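Local coordinates for proton-dependent oligopeptide transporter family protein (Xanthomonas campestris, PDB 6EI3) that probably takes up small peptides across the membrane, driven by the proton gradient, as a POT-family member of the major facilitator superfamily, at residues 77-80 with 81-85; 128-131 with 132-135. All blocks are in the same frame, centred on the assembly; numbering follows the deposited sequence.

Contact 1: residues 77-80 with 81-85. With 78M ((2S)-2,3-dihydroxypropyl(7Z)-pentadec-7-enoate), chain B.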
loop_
_atom_site.group_PDB
_atom_site.type_symbol
_atom_site.label_atom_id
_atom_site.label_comp_id
_atom_site.label_asym_id
_atom_site.label_seq_id
_atom_site.Cartn_x
_atom_site.Cartn_y
_atom_site.Cartn_z
ATOM N N THR A 77 -23.265 -0.361 -6.834
ATOM C CA THR A 77 -23.283 -1.719 -7.411
ATOM C C THR A 77 -21.905 -2.384 -7.350
ATOM O O THR A 77 -21.810 -3.559 -7.018
ATOM C CB THR A 77 -23.843 -1.660 -8.841
ATOM O OG1 THR A 77 -25.186 -1.192 -8.757
ATOM C CG2 THR A 77 -23.815 -3.016 -9.563
ATOM N N THR A 78 -20.862 -1.635 -7.679
ATOM C CA THR A 78 -19.488 -2.127 -7.700
ATOM C C THR A 78 -19.057 -2.510 -6.280
ATOM O O THR A 78 -18.519 -3.605 -6.091
ATOM C CB THR A 78 -18.582 -1.102 -8.390
ATOM O OG1 THR A 78 -19.190 -0.739 -9.630
ATOM C CG2 THR A 78 -17.176 -1.649 -8.662
ATOM N N ILE A 79 -19.384 -1.659 -5.280
ATOM C CA ILE A 79 -19.071 -1.949 -3.877
ATOM C C ILE A 79 -19.745 -3.245 -3.452
ATOM O O ILE A 79 -19.083 -4.102 -2.867
ATOM C CB ILE A 79 -19.382 -0.773 -2.880
ATOM C CG1 ILE A 79 -18.416 0.413 -3.120
ATOM C CG2 ILE A 79 -19.244 -1.289 -1.402
ATOM C CD1 ILE A 79 -18.901 1.798 -2.547
ATOM N N ILE A 80 -21.042 -3.386 -3.742
ATOM C CA ILE A 80 -21.831 -4.566 -3.382
ATOM C C ILE A 80 -21.224 -5.860 -3.943
ATOM O O ILE A 80 -21.046 -6.817 -3.192
ATOM C CB ILE A 80 -23.335 -4.383 -3.782
ATOM C CG1 ILE A 80 -24.093 -3.538 -2.740
ATOM C CG2 ILE A 80 -24.056 -5.733 -4.013
ATOM C CD1 ILE A 80 -24.382 -4.203 -1.323
ATOM N N TRP A 81 -20.894 -5.875 -5.252
ATOM C CA TRP A 81 -20.375 -7.073 -5.900
ATOM C C TRP A 81 -18.964 -7.420 -5.467
ATOM O O TRP A 81 -18.691 -8.591 -5.247
ATOM C CB TRP A 81 -20.523 -6.995 -7.425
ATOM C CG TRP A 81 -21.933 -7.293 -7.843
ATOM C CD1 TRP A 81 -22.863 -6.396 -8.283
ATOM C CD2 TRP A 81 -22.626 -8.547 -7.694
ATOM N NE1 TRP A 81 -24.066 -7.029 -8.500
ATOM C CE2 TRP A 81 -23.949 -8.351 -8.147
ATOM C CE3 TRP A 81 -22.245 -9.829 -7.247
ATOM C CZ2 TRP A 81 -24.891 -9.390 -8.183
ATOM C CZ3 TRP A 81 -23.180 -10.856 -7.276
ATOM C CH2 TRP A 81 -24.484 -10.635 -7.745
ATOM N N PHE A 82 -18.081 -6.423 -5.304
ATOM C CA PHE A 82 -16.737 -6.689 -4.799
ATOM C C PHE A 82 -16.812 -7.151 -3.336
ATOM O O PHE A 82 -16.057 -8.036 -2.959
ATOM C CB PHE A 82 -15.831 -5.462 -4.933
ATOM C CG PHE A 82 -15.119 -5.375 -6.261
ATOM C CD1 PHE A 82 -13.987 -6.142 -6.514
ATOM C CD2 PHE A 82 -15.582 -4.535 -7.261
ATOM C CE1 PHE A 82 -13.314 -6.049 -7.736
ATOM C CE2 PHE A 82 -14.907 -4.443 -8.486
ATOM C CZ PHE A 82 -13.778 -5.202 -8.717
ATOM N N SER A 83 -17.741 -6.578 -2.530
ATOM C CA SER A 83 -17.900 -6.971 -1.120
ATOM C C SER A 83 -18.393 -8.413 -0.975
ATOM O O SER A 83 -17.982 -9.095 -0.045
ATOM C CB SER A 83 -18.819 -6.008 -0.375
ATOM O OG SER A 83 -18.226 -4.721 -0.318
ATOM N N LEU A 84 -19.248 -8.879 -1.888
ATOM C CA LEU A 84 -19.749 -10.258 -1.862
ATOM C C LEU A 84 -18.625 -11.242 -2.247
ATOM O O LEU A 84 -18.537 -12.325 -1.675
ATOM C CB LEU A 84 -20.955 -10.427 -2.803
ATOM C CG LEU A 84 -22.280 -9.810 -2.362
ATOM C CD1 LEU A 84 -23.248 -9.732 -3.545
ATOM C CD2 LEU A 84 -22.912 -10.587 -1.216
ATOM N N ILE A 85 -17.769 -10.857 -3.214
ATOM C CA ILE A 85 -16.608 -11.663 -3.620
ATOM C C ILE A 85 -15.671 -11.759 -2.400
ATOM O O ILE A 85 -15.180 -12.834 -2.064
ATOM C CB ILE A 85 -15.919 -11.062 -4.887
ATOM C CG1 ILE A 85 -16.815 -11.300 -6.152
ATOM C CG2 ILE A 85 -14.525 -11.673 -5.103
ATOM C CD1 ILE A 85 -16.460 -10.501 -7.418
HETATM O O21 78M B . -26.904 -2.641 -7.212
HETATM C C20 78M B . -27.258 -3.685 -8.109
HETATM C C18 78M B . -26.805 -5.027 -7.583
HETATM O O19 78M B . -26.824 -5.991 -8.642
HETATM C C17 78M B . -27.656 -5.509 -6.433
HETATM O O2 78M B . -26.992 -6.689 -5.922
HETATM C C1 78M B . -27.441 -7.204 -4.772
HETATM O O1 78M B . -28.294 -6.692 -4.093
HETATM C C2 78M B . -26.755 -8.507 -4.460
HETATM C C3 78M B . -27.063 -9.096 -3.084
HETATM C C4 78M B . -26.424 -8.330 -1.930
HETATM C C5 78M B . -26.556 -9.018 -0.583
HETATM C C6 78M B . -26.246 -8.114 0.605
HETATM C C7 78M B . -25.992 -8.857 1.885
HETATM C C8 78M B . -26.874 -9.293 2.780
HETATM C C9 78M B . -28.375 -9.180 2.751
HETATM C C10 78M B . -29.040 -9.753 4.010
HETATM C C11 78M B . -29.019 -8.817 5.214
HETATM C C12 78M B . -29.208 -9.507 6.558
HETATM C C13 78M B . -29.380 -8.545 7.732
HETATM C C15 78M B . -27.770 -9.236 9.607
HETATM C C14 78M B . -29.213 -9.172 9.114
#
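Thr77 and Trp81, one helical turn apart, point the same way because both first torsions (chi1 -63° and -78°) set OG1 and the indole CG opposite their own carbonyl carbons. The same torsion in Thr77 turns CG2 onto the indole edge, where it lies in the ring plane 3.7 Å from Trp81 CD1. Two polar groups thereby face the glycerol end of the monoacylglycerol. Thr77 OG1 and lipid O21 share a hydrogen bond of 2.7 Å, and Trp81 NE1 donates to lipid O19 at 3.0 Å, with 151° at the hydrogen. Farther along the lipid, Leu84 CD1 lies over one indole face, offset toward the rim, and approaches lipid C2 at 3.8 Å; Ile80 CG2 meets the ester oxygen O2.

On another side of the helix, Thr78 CG2 lies 3.6 Å from Phe82 CD2, and Phe112 of helix 100-117 meets the Phe82 ring. Ile79 O accepts twice, from Ser83 N and from Ser83 OG (2.8 Å to OG), the two donors arriving from opposite faces of the carbonyl plane; the hydroxyl thus spends its proton inside its own helix, beside Thr183. The chemistry implies an amphipathic lipid site: paired hydrogen bonds fix the diol, while aliphatic carbons receive the start of the acyl chain.

Contact 2: residues 128-131 with 132-135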
loop_
_atom_site.group_PDB
_atom_site.type_symbol
_atom_site.label_atom_id
_atom_site.label_comp_id
_atom_site.label_asym_id
_atom_site.label_seq_id
_atom_site.Cartn_x
_atom_site.Cartn_y
_atom_site.Cartn_z
ATOM N N GLN A 128 -22.719 11.494 -0.782
ATOM C CA GLN A 128 -23.909 11.568 0.074
ATOM C C GLN A 128 -24.240 12.976 0.547
ATOM O O GLN A 128 -25.359 13.203 1.000
ATOM C CB GLN A 128 -23.809 10.598 1.258
ATOM C CG GLN A 128 -23.500 9.143 0.849
ATOM C CD GLN A 128 -24.382 8.662 -0.278
ATOM O OE1 GLN A 128 -25.609 8.731 -0.201
ATOM N NE2 GLN A 128 -23.770 8.223 -1.380
ATOM N N PHE A 129 -23.278 13.917 0.422
ATOM C CA PHE A 129 -23.429 15.329 0.797
ATOM C C PHE A 129 -23.793 16.159 -0.433
ATOM O O PHE A 129 -23.145 16.016 -1.474
ATOM C CB PHE A 129 -22.107 15.863 1.401
ATOM C CG PHE A 129 -21.734 15.221 2.713
ATOM C CD1 PHE A 129 -20.971 14.056 2.746
ATOM C CD2 PHE A 129 -22.147 15.777 3.921
ATOM C CE1 PHE A 129 -20.631 13.458 3.959
ATOM C CE2 PHE A 129 -21.803 15.178 5.139
ATOM C CZ PHE A 129 -21.049 14.020 5.147
ATOM N N ASP A 130 -24.788 17.062 -0.313
ATOM C CA ASP A 130 -25.144 17.940 -1.439
ATOM C C ASP A 130 -23.940 18.824 -1.818
ATOM O O ASP A 130 -23.102 19.093 -0.960
ATOM C CB ASP A 130 -26.430 18.741 -1.178
ATOM C CG ASP A 130 -26.346 19.766 -0.066
ATOM O OD1 ASP A 130 -25.854 20.884 -0.328
ATOM O OD2 ASP A 130 -26.851 19.481 1.046
ATOM N N GLN A 131 -23.813 19.185 -3.113
ATOM C CA GLN A 131 -22.697 19.934 -3.712
ATOM C C GLN A 131 -22.292 21.230 -2.954
ATOM O O GLN A 131 -21.132 21.642 -3.056
ATOM C CB GLN A 131 -22.994 20.231 -5.196
ATOM C CG GLN A 131 -21.780 20.118 -6.119
ATOM C CD GLN A 131 -21.360 18.705 -6.456
ATOM O OE1 GLN A 131 -22.178 17.820 -6.729
ATOM N NE2 GLN A 131 -20.058 18.482 -6.521
ATOM N N SER A 132 -23.213 21.833 -2.172
ATOM C CA SER A 132 -22.927 23.026 -1.371
ATOM C C SER A 132 -22.482 22.683 0.070
ATOM O O SER A 132 -22.193 23.591 0.862
ATOM C CB SER A 132 -24.133 23.963 -1.351
ATOM O OG SER A 132 -25.150 23.502 -0.476
ATOM N N ASN A 133 -22.429 21.373 0.401
ATOM C CA ASN A 133 -22.046 20.867 1.724
ATOM C C ASN A 133 -20.913 19.834 1.672
ATOM O O ASN A 133 -20.703 19.120 2.646
ATOM C CB ASN A 133 -23.271 20.312 2.471
ATOM C CG ASN A 133 -24.250 21.352 2.963
ATOM O OD1 ASN A 133 -23.974 22.559 2.984
ATOM N ND2 ASN A 133 -25.413 20.898 3.410
ATOM N N LYS A 134 -20.155 19.798 0.558
ATOM C CA LYS A 134 -19.021 18.898 0.336
ATOM C C LYS A 134 -17.943 19.004 1.427
ATOM O O LYS A 134 -17.325 17.989 1.767
ATOM C CB LYS A 134 -18.412 19.136 -1.055
ATOM C CG LYS A 134 -18.401 17.903 -1.956
ATOM C CD LYS A 134 -19.778 17.563 -2.522
ATOM C CE LYS A 134 -19.755 16.262 -3.278
ATOM N NZ LYS A 134 -21.097 15.635 -3.333
ATOM N N HIS A 135 -17.756 20.219 2.005
ATOM C CA HIS A 135 -16.792 20.487 3.082
ATOM C C HIS A 135 -17.111 19.714 4.372
ATOM O O HIS A 135 -16.195 19.399 5.126
ATOM C CB HIS A 135 -16.669 22.001 3.364
ATOM C CG HIS A 135 -17.902 22.616 3.941
ATOM N ND1 HIS A 135 -18.915 23.102 3.130
ATOM C CD2 HIS A 135 -18.251 22.800 5.235
ATOM C CE1 HIS A 135 -19.847 23.562 3.953
ATOM N NE2 HIS A 135 -19.493 23.401 5.229
#
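Asp130 and Ser132 meet through their side chains at the start of a type I beta turn that runs from Asp130 to Asn133. The tight part is polar. Ser132 OG donates to Asp130 OD1 at 2.7 Å, reaching the oxygen nearly in line with its C-O bond, and Ser132 N adds a weak bond to the same atom at 3.4 Å. Both side chains are placed by their first torsions (chi1 66° in Asp130), which hold Asp130 CG and Ser132 OG between backbone N and carbonyl carbon. Asp130 OD1 thus accepts from the backbone N two residues on, as in an Asx turn but weakly; the Ser132 hydroxyl makes the short bond. The turn itself is closed by Asn133 N on Asp130 O, 2.7 Å long, with the donor well above the carbonyl plane (43° out of it). Asp130 OD2 and Asn133 ND2 are 3.1 Å apart, their carboxylate and amide planes 51° apart.

A second tie spans the turn. The Lys134 chain bends at chi2 and comes back so that NZ donates to Phe129 O at 2.8 Å, nearly straight on to the carbonyl; a weak bond to Val126 O gives the ammonium another carbonyl, at the end of helix 121-127. The looser side is that of Gln131, an exposed residue whose amide merely passes the lysine chain, NE2 being 3.9 Å from Lys134 CE. This exposed rim also touches a crystal neighbour, which may partly set the Gln131 conformation.

Phe129 marks the buried side: its CB lies 3.8 Å from Asn133 O, while its ring leads away from the turn to Ile4 of helix 4-22 and to Ala137 and Val140 of helix 137-165. The turn thus sits between helix 121-127 and helix 137-165, with helix 4-22 alongside.

Overall arrangement
From the N terminus, the chain first reaches contact 1, in the middle of helix 62-95, where no loop is closed: both its segments belong to one unbroken helix. It then passes through helix 100-117 and helix 121-127 before contact 2 closes the short turn that leads into helix 137-165. The two are in series, neither nested nor crossed, and do not touch: their centres are 25 Å apart and their nearest atoms about 8 Å. Contact 1 joins helix 62-95 to helices 100-117 and 168-188 beside a bound lipid, whereas contact 2, nearer the surface, brings helices 121-127 and 137-165 together beside helix 4-22.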